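Local coordinates for protein putative transcriptional regulator (TetR/AcrR family) (Acinetobacter sp., PDB 3KNW) that probably binds DNA through an N-terminal helix-turn-helix domain and regulates transcription as a TetR/AcrR-type regulator, at residues 59-62 / 63-67; 24-27 / 28-32. One frame throughout, in Å; residues are numbered along the deposited sequence.

Interactions 1 and 2 are both local, helical contacts, one in the first turns of helix 58-81 and the other in the last turns of helix 13-30. Their centres lie 13 Å apart and they touch at three packing contacts. Leu-65 of interaction 1 reaches interaction 2 with both methyls: CD1 is 3.7 Å from Phe-24 N and CD2 is 3.9 Å from Val-27 CG2. Gly-62 CA packs at 3.7 Å against Phe-32 CE1, just beyond the end of helix 13-30. The predicted helix-turn-helix motif, residues 36-55, lies between them in sequence, so the pair joins the helix before the motif to the one after it.

Interaction 1 (59-62 / 63-67); sequences EAFG and CELLK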
loop_
_atom_site.group_PDB
_atom_site.type_symbol
_atom_site.label_atom_id
_atom_site.label_comp_id
_atom_site.label_asym_id
_atom_site.label_seq_id
_atom_site.Cartn_x
_atom_site.Cartn_y
_atom_site.Cartn_z
ATOM N N GLU A 59 19.551 0.247 14.914
ATOM C CA GLU A 59 19.379 1.249 13.888
ATOM C C GLU A 59 20.427 1.141 12.771
ATOM O O GLU A 59 20.040 1.157 11.590
ATOM C CB GLU A 59 19.310 2.647 14.513
ATOM C CG GLU A 59 18.969 3.777 13.561
ATOM C CD GLU A 59 17.534 3.722 12.957
ATOM O OE1 GLU A 59 16.530 3.490 13.717
ATOM O OE2 GLU A 59 17.450 3.942 11.725
ATOM N N ALA A 60 21.712 1.003 13.099
ATOM C CA ALA A 60 22.741 0.749 12.059
ATOM C C ALA A 60 22.354 -0.432 11.163
ATOM O O ALA A 60 22.502 -0.403 9.941
ATOM C CB ALA A 60 24.125 0.503 12.682
ATOM N N PHE A 61 21.839 -1.461 11.803
ATOM C CA PHE A 61 21.523 -2.708 11.172
ATOM C C PHE A 61 20.337 -2.529 10.226
ATOM O O PHE A 61 20.334 -3.051 9.111
ATOM C CB PHE A 61 21.202 -3.699 12.272
ATOM C CG PHE A 61 20.539 -4.943 11.801
ATOM C CD1 PHE A 61 21.239 -5.871 11.057
ATOM C CD2 PHE A 61 19.234 -5.217 12.144
ATOM C CE1 PHE A 61 20.653 -7.041 10.667
ATOM C CE2 PHE A 61 18.637 -6.377 11.729
ATOM C CZ PHE A 61 19.340 -7.281 11.001
ATOM N N GLY A 62 19.324 -1.809 10.698
ATOM C CA GLY A 62 18.170 -1.429 9.865
ATOM C C GLY A 62 18.638 -0.663 8.632
ATOM O O GLY A 62 18.256 -0.997 7.531
ATOM N N CYS A 63 19.508 0.330 8.810
ATOM C CA CYS A 63 20.041 1.016 7.658
ATOM C C CYS A 63 20.760 0.027 6.730
ATOM O O CYS A 63 20.629 0.119 5.496
ATOM C CB CYS A 63 20.965 2.177 8.038
ATOM S SG CYS A 63 20.154 3.540 8.866
ATOM N N GLU A 64 21.516 -0.920 7.277
ATOM C CA GLU A 64 22.269 -1.783 6.359
ATOM C C GLU A 64 21.364 -2.775 5.654
ATOM O O GLU A 64 21.578 -3.118 4.492
ATOM C CB GLU A 64 23.476 -2.440 7.026
ATOM C CG GLU A 64 24.619 -1.435 7.266
ATOM C CD GLU A 64 25.061 -0.656 5.982
ATOM O OE1 GLU A 64 25.324 0.595 6.049
ATOM O OE2 GLU A 64 25.140 -1.300 4.904
ATOM N N LEU A 65 20.344 -3.203 6.366
ATOM C CA LEU A 65 19.316 -4.074 5.831
ATOM C C LEU A 65 18.650 -3.446 4.616
ATOM O O LEU A 65 18.486 -4.099 3.594
ATOM C CB LEU A 65 18.275 -4.293 6.921
ATOM C CG LEU A 65 17.277 -5.410 6.809
ATOM C CD1 LEU A 65 18.028 -6.706 6.657
ATOM C CD2 LEU A 65 16.404 -5.409 8.065
ATOM N N LEU A 66 18.278 -2.175 4.693
ATOM C CA LEU A 66 17.579 -1.576 3.573
ATOM C C LEU A 66 18.522 -1.348 2.427
ATOM O O LEU A 66 18.125 -1.457 1.285
ATOM C CB LEU A 66 16.877 -0.261 3.945
ATOM C CG LEU A 66 15.685 -0.397 4.911
ATOM C CD1 LEU A 66 15.252 1.011 5.300
ATOM C CD2 LEU A 66 14.483 -1.271 4.394
ATOM N N LYS A 67 19.758 -0.987 2.741
ATOM C CA LYS A 67 20.758 -0.721 1.717
ATOM C C LYS A 67 21.022 -2.010 0.952
ATOM O O LYS A 67 21.103 -1.993 -0.283
ATOM C CB LYS A 67 22.076 -0.188 2.307
ATOM C CG LYS A 67 22.179 1.347 2.431
ATOM C CD LYS A 67 23.595 1.788 2.823
ATOM C CE LYS A 67 23.656 3.244 3.327
ATOM N NZ LYS A 67 23.399 3.445 4.814
#
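Phe-61 and Leu-65 sit one turn apart on helix 58-81, and their side chains meet on the flank that packs against helix 13-30. Followed outward from the backbone, Leu-65 starts with CB lodged over two carbonyl oxygens of the preceding turn, 3.3 Å from Phe-61 O and 3.4 Å from Gly-62 O. With CG opposite the backbone N (chi1 -164°) the branch runs outward from the helix, and the chi2 turn sends CD2 back toward Phe-61. There CD2 comes within 4.4 Å of Phe-61 CE2, a loose contact oblique to the ring; CD1, the other branch, is turned to Phe-24 of helix 13-30, and the side chain as a whole also packs on Leu-20. The Phe-61 ring makes edge-to-face contacts with Phe-51 and Phe-55, so Phe-61 ties the helix to these aromatic rings of the DNA-binding domain.

Backbone bonds fix the spacing: Leu-65 N donates to Phe-61 O at 2.7 Å, and Cys-63 N reaches Glu-59 O at 2.9 Å with an almost straight N-H...O angle of 171°. Around the helix, Cys-63 turns SG beside its own N (chi1 -66°), where the sulfur rests 3.6 Å from Glu-59 O and 4.0 Å from Glu-59 OE2. That carboxylate has its firmer partner elsewhere, OE2 being hydrogen-bonded to Ser-125 OG, and both residues touch Met-128 of helix 126-153. Glu-64 lays CG 3.6 Å from Ala-60 O, and its OE1 forms a long salt bridge to Lys-67 NZ.

Such i to i+4 bonding and packing is that of a regular alpha-helix, used here where the first turns of helix 58-81 connect the helix-turn-helix domain to the C-terminal helices of a TetR-type fold.

Interaction 2 (24-27 / 28-32); sequences FHLV and LRKGF
In the last turns of helix 13-30, the helix that precedes the predicted helix-turn-helix motif, Phe-24 and Leu-28 meet one turn apart. Leu-28 lies over one face of the Phe-24 ring: its CG stands 4.3 Å from the ring centroid and 24° off the normal, a CH-pi contact, while CD1 approaches CE2 of Phe-24 to 3.3 Å. The Phe-24 CG, trans to the backbone N (chi1 176°), carries the ring forward along the helix toward this leucine. Arg-29 folds back over the preceding turn, with CD 3.3 Å from His-25 O and NH1 3.5 Å from His-25 CB.

The final helical bonds are Lys-30 N to Leu-26 O at 2.9 Å and Gly-31 N to Val-27 O at 3.0 Å. Gly-31 leaves helical geometry with phi 80°, at backbone angles that glycine, without a CB, adopts easily. Beyond it, the Phe-32 ring edge lies loosely beside Val-27, CD1 to CG2 4.3 Å; Lys-58 makes a cation-pi contact with that ring and hydrogen-bonds Phe-32 O, as Glu-120 does Phe-32 N. Such an end is typical of a helix stopped by a positive-phi glycine at C', here leading toward the helix-turn-helix of a TetR-type domain.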
loop_
_atom_site.group_PDB
_atom_site.type_symbol
_atom_site.label_atom_id
_atom_site.label_comp_id
_atom_site.label_asym_id
_atom_site.label_seq_id
_atom_site.Cartn_x
_atom_site.Cartn_y
_atom_site.Cartn_z
ATOM N N PHE A 24 15.933 -9.668 7.520
ATOM C CA PHE A 24 15.072 -9.316 6.435
ATOM C C PHE A 24 13.775 -10.121 6.460
ATOM O O PHE A 24 12.701 -9.555 6.336
ATOM C CB PHE A 24 15.772 -9.524 5.091
ATOM C CG PHE A 24 14.870 -9.262 3.944
ATOM C CD1 PHE A 24 14.441 -7.979 3.685
ATOM C CD2 PHE A 24 14.375 -10.293 3.183
ATOM C CE1 PHE A 24 13.577 -7.719 2.671
ATOM C CE2 PHE A 24 13.507 -10.037 2.145
ATOM C CZ PHE A 24 13.103 -8.744 1.896
ATOM N N HIS A 25 13.890 -11.432 6.622
ATOM C CA HIS A 25 12.726 -12.278 6.787
ATOM C C HIS A 25 11.928 -11.799 7.979
ATOM O O HIS A 25 10.710 -11.639 7.891
ATOM C CB HIS A 25 13.102 -13.758 6.946
ATOM C CG HIS A 25 13.660 -14.372 5.699
ATOM N ND1 HIS A 25 12.903 -14.560 4.559
ATOM C CD2 HIS A 25 14.901 -14.835 5.407
ATOM C CE1 HIS A 25 13.653 -15.120 3.624
ATOM N NE2 HIS A 25 14.872 -15.288 4.110
ATOM N N LEU A 26 12.599 -11.536 9.087
ATOM C CA LEU A 26 11.876 -11.123 10.263
ATOM C C LEU A 26 11.011 -9.936 9.909
ATOM O O LEU A 26 9.831 -9.918 10.228
ATOM C CB LEU A 26 12.826 -10.759 11.392
ATOM C CG LEU A 26 12.274 -10.707 12.822
ATOM C CD1 LEU A 26 11.404 -11.921 13.197
ATOM C CD2 LEU A 26 13.466 -10.576 13.771
ATOM N N VAL A 27 11.594 -8.964 9.213
ATOM C CA VAL A 27 10.910 -7.701 8.945
ATOM C C VAL A 27 9.743 -7.830 7.957
ATOM O O VAL A 27 8.793 -7.091 8.068
ATOM C CB VAL A 27 11.898 -6.588 8.469
ATOM C CG1 VAL A 27 11.137 -5.318 8.024
ATOM C CG2 VAL A 27 12.888 -6.243 9.563
ATOM N N LEU A 28 9.792 -8.746 7.001
ATOM C CA LEU A 28 8.618 -8.991 6.150
ATOM C C LEU A 28 7.399 -9.445 6.955
ATOM O O LEU A 28 6.272 -9.098 6.609
ATOM C CB LEU A 28 8.900 -10.068 5.113
ATOM C CG LEU A 28 9.914 -9.782 4.006
ATOM C CD1 LEU A 28 10.903 -10.970 3.857
ATOM C CD2 LEU A 28 9.208 -9.493 2.703
ATOM N N ARG A 29 7.640 -10.249 7.991
ATOM C CA ARG A 29 6.598 -10.764 8.869
ATOM C C ARG A 29 6.119 -9.720 9.860
ATOM O O ARG A 29 4.919 -9.569 10.046
ATOM C CB ARG A 29 7.084 -11.987 9.676
ATOM C CG ARG A 29 7.025 -13.349 8.946
ATOM C CD ARG A 29 8.423 -13.881 8.570
ATOM N NE ARG A 29 8.471 -15.345 8.388
ATOM C CZ ARG A 29 9.571 -16.108 8.511
ATOM N NH1 ARG A 29 10.754 -15.587 8.842
ATOM N NH2 ARG A 29 9.482 -17.422 8.321
ATOM N N LYS A 30 7.043 -9.018 10.508
ATOM C CA LYS A 30 6.701 -8.263 11.716
ATOM C C LYS A 30 7.056 -6.779 11.729
ATOM O O LYS A 30 6.765 -6.072 12.694
ATOM C CB LYS A 30 7.327 -8.950 12.934
ATOM C CG LYS A 30 6.777 -10.375 13.175
ATOM C CD LYS A 30 7.364 -11.047 14.447
ATOM C CE LYS A 30 7.024 -12.558 14.516
ATOM N NZ LYS A 30 5.564 -12.835 14.254
ATOM N N GLY A 31 7.672 -6.281 10.676
ATOM C CA GLY A 31 8.088 -4.896 10.679
ATOM C C GLY A 31 9.386 -4.691 11.434
ATOM O O GLY A 31 10.092 -5.670 11.829
ATOM N N PHE A 32 9.722 -3.416 11.627
ATOM C CA PHE A 32 11.007 -3.074 12.162
ATOM C C PHE A 32 10.911 -2.568 13.567
ATOM O O PHE A 32 11.567 -3.119 14.472
ATOM C CB PHE A 32 11.707 -2.059 11.281
ATOM C CG PHE A 32 13.083 -1.747 11.739
ATOM C CD1 PHE A 32 14.094 -2.661 11.555
ATOM C CD2 PHE A 32 13.359 -0.566 12.405
ATOM C CE1 PHE A 32 15.365 -2.394 12.017
ATOM C CE2 PHE A 32 14.630 -0.279 12.847
ATOM C CZ PHE A 32 15.626 -1.192 12.657
#